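Local coordinates for PfEMP1 variant 1 of strain MC (Plasmodium falciparum, PDB 5LGD), which probably binds host cell surface receptors as part of the full-length PfEMP1 protein, of which this chain is one piece, a mainly helical domain of the DBL family, at residues W55-Q58 with K59-W63; H151-K154 with E155-C159. All coordinates share one frame; numbering follows the deposited sequence.

Interaction 1: W55-Q58 with K59-W63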
ATOM      1  N   TRP B  55      28.878  37.703  -8.057  1.00 53.68           N
ATOM      2  CA  TRP B  55      28.037  36.597  -8.467  1.00 51.05           C
ATOM      3  C   TRP B  55      27.884  35.593  -7.351  1.00 51.79           C
ATOM      4  O   TRP B  55      26.763  35.179  -7.116  1.00 50.58           O
ATOM      5  CB  TRP B  55      28.635  35.913  -9.709  1.00 49.11           C
ATOM      6  CG  TRP B  55      27.892  34.698 -10.178  1.00 48.66           C
ATOM      7  CD1 TRP B  55      26.750  34.667 -10.924  1.00 50.92           C
ATOM      8  CD2 TRP B  55      28.274  33.335  -9.971  1.00 47.71           C
ATOM      9  NE1 TRP B  55      26.406  33.366 -11.210  1.00 48.85           N
ATOM     10  CE2 TRP B  55      27.338  32.527 -10.655  1.00 49.92           C
ATOM     11  CE3 TRP B  55      29.320  32.712  -9.267  1.00 49.74           C
ATOM     12  CZ2 TRP B  55      27.405  31.131 -10.641  1.00 47.60           C
ATOM     13  CZ3 TRP B  55      29.405  31.328  -9.290  1.00 49.91           C
ATOM     14  CH2 TRP B  55      28.451  30.554  -9.964  1.00 48.45           C
ATOM     15  N   VAL B  56      28.996  35.191  -6.671  1.00 49.45           N
ATOM     16  CA  VAL B  56      28.983  34.214  -5.562  1.00 49.35           C
ATOM     17  C   VAL B  56      28.028  34.679  -4.449  1.00 56.36           C
ATOM     18  O   VAL B  56      27.201  33.889  -4.014  1.00 56.52           O
ATOM     19  CB  VAL B  56      30.388  33.859  -4.989  1.00 52.91           C
ATOM     20  CG1 VAL B  56      30.313  32.676  -4.025  1.00 51.73           C
ATOM     21  CG2 VAL B  56      31.397  33.569  -6.085  1.00 50.76           C
ATOM     22  N   GLU B  57      28.100  35.962  -4.045  1.00 56.02           N
ATOM     23  CA  GLU B  57      27.222  36.526  -3.014  1.00 57.44           C
ATOM     24  C   GLU B  57      25.757  36.570  -3.466  1.00 60.03           C
ATOM     25  O   GLU B  57      24.892  36.189  -2.680  1.00 58.84           O
ATOM     26  CB  GLU B  57      27.720  37.886  -2.492  1.00 62.27           C
ATOM     27  CG  GLU B  57      28.188  37.846  -1.045  1.00 75.09           C
ATOM     28  CD  GLU B  57      27.199  37.316  -0.020  1.00105.78           C
ATOM     29  OE1 GLU B  57      26.139  37.955   0.174  1.00115.60           O
ATOM     30  OE2 GLU B  57      27.483  36.260   0.590  1.00 97.81           O
ATOM     31  N   GLN B  58      25.490  36.942  -4.742  1.00 57.91           N
ATOM     32  CA  GLN B  58      24.142  36.928  -5.359  1.00 57.27           C
ATOM     33  C   GLN B  58      23.537  35.515  -5.328  1.00 56.79           C
ATOM     34  O   GLN B  58      22.354  35.365  -5.006  1.00 55.86           O
ATOM     35  CB  GLN B  58      24.187  37.405  -6.829  1.00 58.03           C
ATOM     36  CG  GLN B  58      23.522  38.757  -7.065  1.00 80.86           C
ATOM     37  CD  GLN B  58      24.435  39.754  -7.763  1.00101.15           C
ATOM     38  OE1 GLN B  58      24.760  40.821  -7.221  1.00100.95           O
ATOM     39  NE2 GLN B  58      24.845  39.449  -8.991  1.00 81.07           N
ATOM     40  N   LYS B  59      24.346  34.478  -5.678  1.00 50.70           N
ATOM     41  CA  LYS B  59      23.862  33.089  -5.682  1.00 47.18           C
ATOM     42  C   LYS B  59      23.673  32.558  -4.261  1.00 50.09           C
ATOM     43  O   LYS B  59      22.698  31.858  -4.025  1.00 48.12           O
ATOM     44  CB  LYS B  59      24.726  32.158  -6.554  1.00 47.53           C
ATOM     45  CG  LYS B  59      24.993  32.685  -7.978  1.00 50.08           C
ATOM     46  CD  LYS B  59      24.004  32.149  -9.017  1.00 50.81           C
ATOM     47  CE  LYS B  59      22.908  33.142  -9.336  1.00 55.23           C
ATOM     48  NZ  LYS B  59      21.763  32.500 -10.061  1.00 33.42           N
ATOM     49  N   LYS B  60      24.564  32.937  -3.309  1.00 48.91           N
ATOM     50  CA  LYS B  60      24.465  32.578  -1.887  1.00 50.46           C
ATOM     51  C   LYS B  60      23.147  33.080  -1.278  1.00 52.78           C
ATOM     52  O   LYS B  60      22.504  32.349  -0.505  1.00 52.11           O
ATOM     53  CB  LYS B  60      25.653  33.157  -1.094  1.00 56.01           C
ATOM     54  CG  LYS B  60      26.899  32.261  -1.152  1.00 65.85           C
ATOM     55  CD  LYS B  60      28.082  32.759  -0.296  1.00 74.91           C
ATOM     56  CE  LYS B  60      27.787  32.969   1.185  1.00 91.00           C
ATOM     57  NZ  LYS B  60      27.350  31.724   1.882  1.00 97.64           N
ATOM     58  N   THR B  61      22.739  34.303  -1.672  1.00 49.71           N
ATOM     59  CA  THR B  61      21.514  34.977  -1.213  1.00 52.27           C
ATOM     60  C   THR B  61      20.295  34.350  -1.887  1.00 56.27           C
ATOM     61  O   THR B  61      19.304  34.085  -1.219  1.00 56.38           O
ATOM     62  CB  THR B  61      21.602  36.523  -1.415  1.00 62.21           C
ATOM     63  OG1 THR B  61      22.823  37.028  -0.867  1.00 64.39           O
ATOM     64  CG2 THR B  61      20.434  37.267  -0.777  1.00 59.80           C
ATOM     65  N   GLU B  62      20.364  34.105  -3.208  1.00 52.74           N
ATOM     66  CA  GLU B  62      19.255  33.479  -3.940  1.00 51.27           C
ATOM     67  C   GLU B  62      18.975  32.092  -3.382  1.00 51.03           C
ATOM     68  O   GLU B  62      17.810  31.736  -3.175  1.00 48.19           O
ATOM     69  CB  GLU B  62      19.552  33.410  -5.440  1.00 51.11           C
ATOM     70  CG  GLU B  62      19.214  34.704  -6.158  1.00 61.25           C
ATOM     71  CD  GLU B  62      19.737  34.834  -7.578  1.00 78.37           C
ATOM     72  OE1 GLU B  62      19.828  33.811  -8.298  1.00 63.12           O
ATOM     73  OE2 GLU B  62      20.052  35.978  -7.971  1.00 66.33           O
ATOM     74  N   TRP B  63      20.069  31.342  -3.081  1.00 46.73           N
ATOM     75  CA  TRP B  63      20.033  29.982  -2.541  1.00 43.56           C
ATOM     76  C   TRP B  63      19.387  29.918  -1.181  1.00 48.12           C
ATOM     77  O   TRP B  63      18.635  28.978  -0.935  1.00 47.29           O
ATOM     78  CB  TRP B  63      21.426  29.329  -2.536  1.00 39.83           C
ATOM     79  CG  TRP B  63      21.440  27.896  -2.086  1.00 38.23           C
ATOM     80  CD1 TRP B  63      22.233  27.356  -1.117  1.00 41.25           C
ATOM     81  CD2 TRP B  63      20.678  26.810  -2.635  1.00 36.19           C
ATOM     82  NE1 TRP B  63      22.011  26.000  -1.025  1.00 38.58           N
ATOM     83  CE2 TRP B  63      21.065  25.638  -1.946  1.00 38.82           C
ATOM     84  CE3 TRP B  63      19.679  26.714  -3.619  1.00 36.67           C
ATOM     85  CZ2 TRP B  63      20.454  24.401  -2.180  1.00 36.52           C
ATOM     86  CZ3 TRP B  63      19.105  25.478  -3.876  1.00 36.23           C
ATOM     87  CH2 TRP B  63      19.487  24.342  -3.157  1.00 35.86           C
TER

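Interaction 2: H151-K154 with E155-C159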
ATOM      1  N   HIS B 151      33.274  27.082  -1.794  1.00 56.06           N
ATOM      2  CA  HIS B 151      34.461  26.889  -2.633  1.00 56.58           C
ATOM      3  C   HIS B 151      34.655  28.088  -3.570  1.00 59.51           C
ATOM      4  O   HIS B 151      35.786  28.553  -3.756  1.00 62.03           O
ATOM      5  CB  HIS B 151      34.355  25.582  -3.439  1.00 56.09           C
ATOM      6  CG  HIS B 151      35.416  25.437  -4.485  1.00 59.54           C
ATOM      7  ND1 HIS B 151      36.648  24.888  -4.185  1.00 63.05           N
ATOM      8  CD2 HIS B 151      35.409  25.820  -5.782  1.00 60.29           C
ATOM      9  CE1 HIS B 151      37.339  24.931  -5.310  1.00 62.25           C
ATOM     10  NE2 HIS B 151      36.635  25.483  -6.301  1.00 60.85           N
ATOM     11  N   GLU B 152      33.547  28.589  -4.133  1.00 52.93           N
ATOM     12  CA  GLU B 152      33.515  29.725  -5.051  1.00 52.04           C
ATOM     13  C   GLU B 152      33.985  30.998  -4.372  1.00 57.13           C
ATOM     14  O   GLU B 152      34.693  31.792  -4.984  1.00 57.76           O
ATOM     15  CB  GLU B 152      32.115  29.884  -5.680  1.00 51.13           C
ATOM     16  CG  GLU B 152      31.738  28.771  -6.651  1.00 49.58           C
ATOM     17  CD  GLU B 152      32.620  28.620  -7.879  1.00 66.88           C
ATOM     18  OE1 GLU B 152      32.247  29.174  -8.938  1.00 45.66           O
ATOM     19  OE2 GLU B 152      33.620  27.864  -7.816  1.00 59.72           O
ATOM     20  N   GLN B 153      33.606  31.178  -3.103  1.00 54.99           N
ATOM     21  CA  GLN B 153      33.998  32.317  -2.277  1.00 56.56           C
ATOM     22  C   GLN B 153      35.520  32.317  -2.044  1.00 62.13           C
ATOM     23  O   GLN B 153      36.124  33.384  -2.011  1.00 63.23           O
ATOM     24  CB  GLN B 153      33.246  32.278  -0.948  1.00 58.63           C
ATOM     25  CG  GLN B 153      33.258  33.604  -0.185  1.00 72.24           C
ATOM     26  CD  GLN B 153      32.308  34.614  -0.795  1.00 96.69           C
ATOM     27  OE1 GLN B 153      31.086  34.560  -0.588  1.00 93.00           O
ATOM     28  NE2 GLN B 153      32.854  35.572  -1.543  1.00 88.34           N
ATOM     29  N   LYS B 154      36.125  31.114  -1.899  1.00 58.77           N
ATOM     30  CA  LYS B 154      37.563  30.910  -1.707  1.00 59.97           C
ATOM     31  C   LYS B 154      38.328  31.127  -2.996  1.00 62.75           C
ATOM     32  O   LYS B 154      39.426  31.659  -2.932  1.00 65.02           O
ATOM     33  CB  LYS B 154      37.868  29.533  -1.097  1.00 62.54           C
ATOM     34  CG  LYS B 154      37.525  29.461   0.392  1.00 75.75           C
ATOM     35  CD  LYS B 154      37.064  28.072   0.820  1.00 85.11           C
ATOM     36  CE  LYS B 154      36.472  28.076   2.214  1.00 95.80           C
ATOM     37  NZ  LYS B 154      36.068  26.714   2.657  1.00 99.41           N
ATOM     38  N   GLU B 155      37.756  30.741  -4.162  1.00 55.73           N
ATOM     39  CA  GLU B 155      38.388  30.954  -5.465  1.00 53.90           C
ATOM     40  C   GLU B 155      38.392  32.425  -5.880  1.00 60.38           C
ATOM     41  O   GLU B 155      39.395  32.891  -6.417  1.00 61.85           O
ATOM     42  CB  GLU B 155      37.797  30.062  -6.559  1.00 51.49           C
ATOM     43  CG  GLU B 155      38.242  28.612  -6.438  1.00 60.71           C
ATOM     44  CD  GLU B 155      39.743  28.372  -6.460  1.00 81.46           C
ATOM     45  OE1 GLU B 155      40.392  28.772  -7.454  1.00 61.12           O
ATOM     46  OE2 GLU B 155      40.273  27.815  -5.470  1.00 80.33           O
ATOM     47  N   ALA B 156      37.292  33.151  -5.610  1.00 56.34           N
ATOM     48  CA  ALA B 156      37.187  34.574  -5.901  1.00 57.70           C
ATOM     49  C   ALA B 156      38.126  35.379  -4.934  1.00 66.08           C
ATOM     50  O   ALA B 156      38.646  36.435  -5.315  1.00 67.09           O
ATOM     51  CB  ALA B 156      35.747  35.016  -5.734  1.00 57.83           C
ATOM     52  N   ASP B 157      38.364  34.857  -3.707  1.00 64.11           N
ATOM     53  CA  ASP B 157      39.293  35.480  -2.750  1.00 68.63           C
ATOM     54  C   ASP B 157      40.727  35.247  -3.187  1.00 73.78           C
ATOM     55  O   ASP B 157      41.564  36.140  -3.029  1.00 76.52           O
ATOM     56  CB  ASP B 157      39.083  34.969  -1.316  1.00 72.14           C
ATOM     57  CG  ASP B 157      37.922  35.624  -0.610  1.00 92.11           C
ATOM     58  OD1 ASP B 157      37.645  36.812  -0.900  1.00 96.04           O
ATOM     59  OD2 ASP B 157      37.306  34.964   0.257  1.00100.90           O
ATOM     60  N   LYS B 158      41.012  34.042  -3.725  1.00 67.73           N
ATOM     61  CA  LYS B 158      42.329  33.679  -4.236  1.00 68.77           C
ATOM     62  C   LYS B 158      42.605  34.511  -5.505  1.00 73.62           C
ATOM     63  O   LYS B 158      43.717  35.024  -5.669  1.00 75.41           O
ATOM     64  CB  LYS B 158      42.400  32.169  -4.520  1.00 70.03           C
ATOM     65  CG  LYS B 158      42.600  31.292  -3.283  1.00 84.73           C
ATOM     66  CD  LYS B 158      42.441  29.804  -3.622  1.00 93.16           C
ATOM     67  CE  LYS B 158      43.049  28.891  -2.584  1.00105.69           C
ATOM     68  NZ  LYS B 158      42.182  28.743  -1.387  1.00114.38           N
ATOM     69  N   CYS B 159      41.561  34.673  -6.373  1.00 67.69           N
ATOM     70  CA  CYS B 159      41.541  35.476  -7.608  1.00 66.05           C
ATOM     71  C   CYS B 159      42.021  36.901  -7.282  1.00 72.37           C
ATOM     72  O   CYS B 159      42.929  37.397  -7.934  1.00 73.06           O
ATOM     73  CB  CYS B 159      40.128  35.494  -8.195  1.00 63.61           C
ATOM     74  SG  CYS B 159      40.034  35.904  -9.959  1.00 65.52           S
TER

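Interaction 1: W55-Q58 with K59-W63
W55 and K59 meet in a local i to i+4 contact on helix 45-70, one of the long helices of this mainly helical DBL-family domain, and the evidence for it is a CH-pi interaction backed by consecutive i to i+4 backbone hydrogen bonds. Four of these, from the amides of K59, K60, T61 and E62 to the carbonyls of W55, V56, E57 and Q58, hold the turn. A chi1 of 176° turns the W55 ring away from its own amide nitrogen and beside its carbonyl carbon, which lays the indole beside the following turn. K59 CG then sits over one face of the indole, 3.6 Å from the centroid of the five-membered ring and 16° off its normal. Next along the chain, K59 CD lies 3.5 Å from W55 NE1; that nitrogen is buried here and has no hydrogen-bonding partner in the model. Bends at chi2 and chi3 carry the lysine across the indole and on to E62, where K59 NZ forms a 2.9 Å salt bridge with E62 OE1, on the syn side but tilted out of the carboxylate plane. E62 OE1 also accepts from W14 of helix 7-29, and W25 packs edge-to-face with W55, so this side of the helix is tied to its neighbour. On another side, K60 CE lies 3.4 Å from E57 OE2; the charged NZ stays too distant for a salt bridge. E57 O is gripped twice by T61: the amide N at 3.0 Å and the hydroxyl OG1 at 2.9 Å reach it from opposite faces of the carbonyl plane.

Interaction 2: H151-K154 with E155-C159
From H151 to K158 the backbone is alpha-helical throughout, with one looser bond, the amides of E155, A156, D157 and K158 donating to the carbonyls of H151, E152, Q153 and K154. The looser one lies at D157, whose N is 3.2 Å from Q153 O with an N-H...O angle of 138° and stands above the carbonyl plane. The same carbonyl is approached by the D157 side chain: D157 OD2 comes within 3.0 Å of Q153 O, yet both are acceptors, so this closeness is no hydrogen bond and would probably be electrostatically unfavourable. With D157 CG beside its own backbone N (chi1 -80°), the carboxylate is folded back onto the preceding turn. On another side of the helix, one turn apart, H151 and E155 form the main side-chain contact. E155 CG lies 3.5 Å from H151 NE2, approaching the imidazole obliquely; the bend at chi2 brings the carboxylate back beside the ring, and the two planes end 16° apart. The groups do not pair: E155 OE2 is 4.4 Å from H151 NE2, so any attraction would be weak and would depend on the protonation of the imidazole. K35, from a loop, packs on both side chains. A156 packs on F52 of helix 45-70, while E152 OE1 is hydrogen-bonded to S22 and OE2 forms a salt bridge with R26, both on helix 7-29. Further along, C159 closes a disulfide with C49, a covalent cross-link between two packed helices, as in the disulfide-braced helical bundles of cysteine-rich PfEMP1 domains.

Interaction 1 lies in helix 45-70 and interaction 2 in helix 144-162, so they are in series along the chain, with their centres about 14 Å apart. The two helices pack against each other, and the segments touch directly: V56 CG1 is 3.7 Å from E152 CB, and W55 CZ3 is 3.6 Å from E152 OE1. K60 CD also lies 3.5 Å from Q153 OE1. Together with helix 7-29, which is contacted by both W55 and E152, these helices form a bundle within the DBL-family domain. Helix 45-70 is thus held to helix 144-162 in two ways, by the packing of W55, V56 and K60 and by the C49-C159 cross-link.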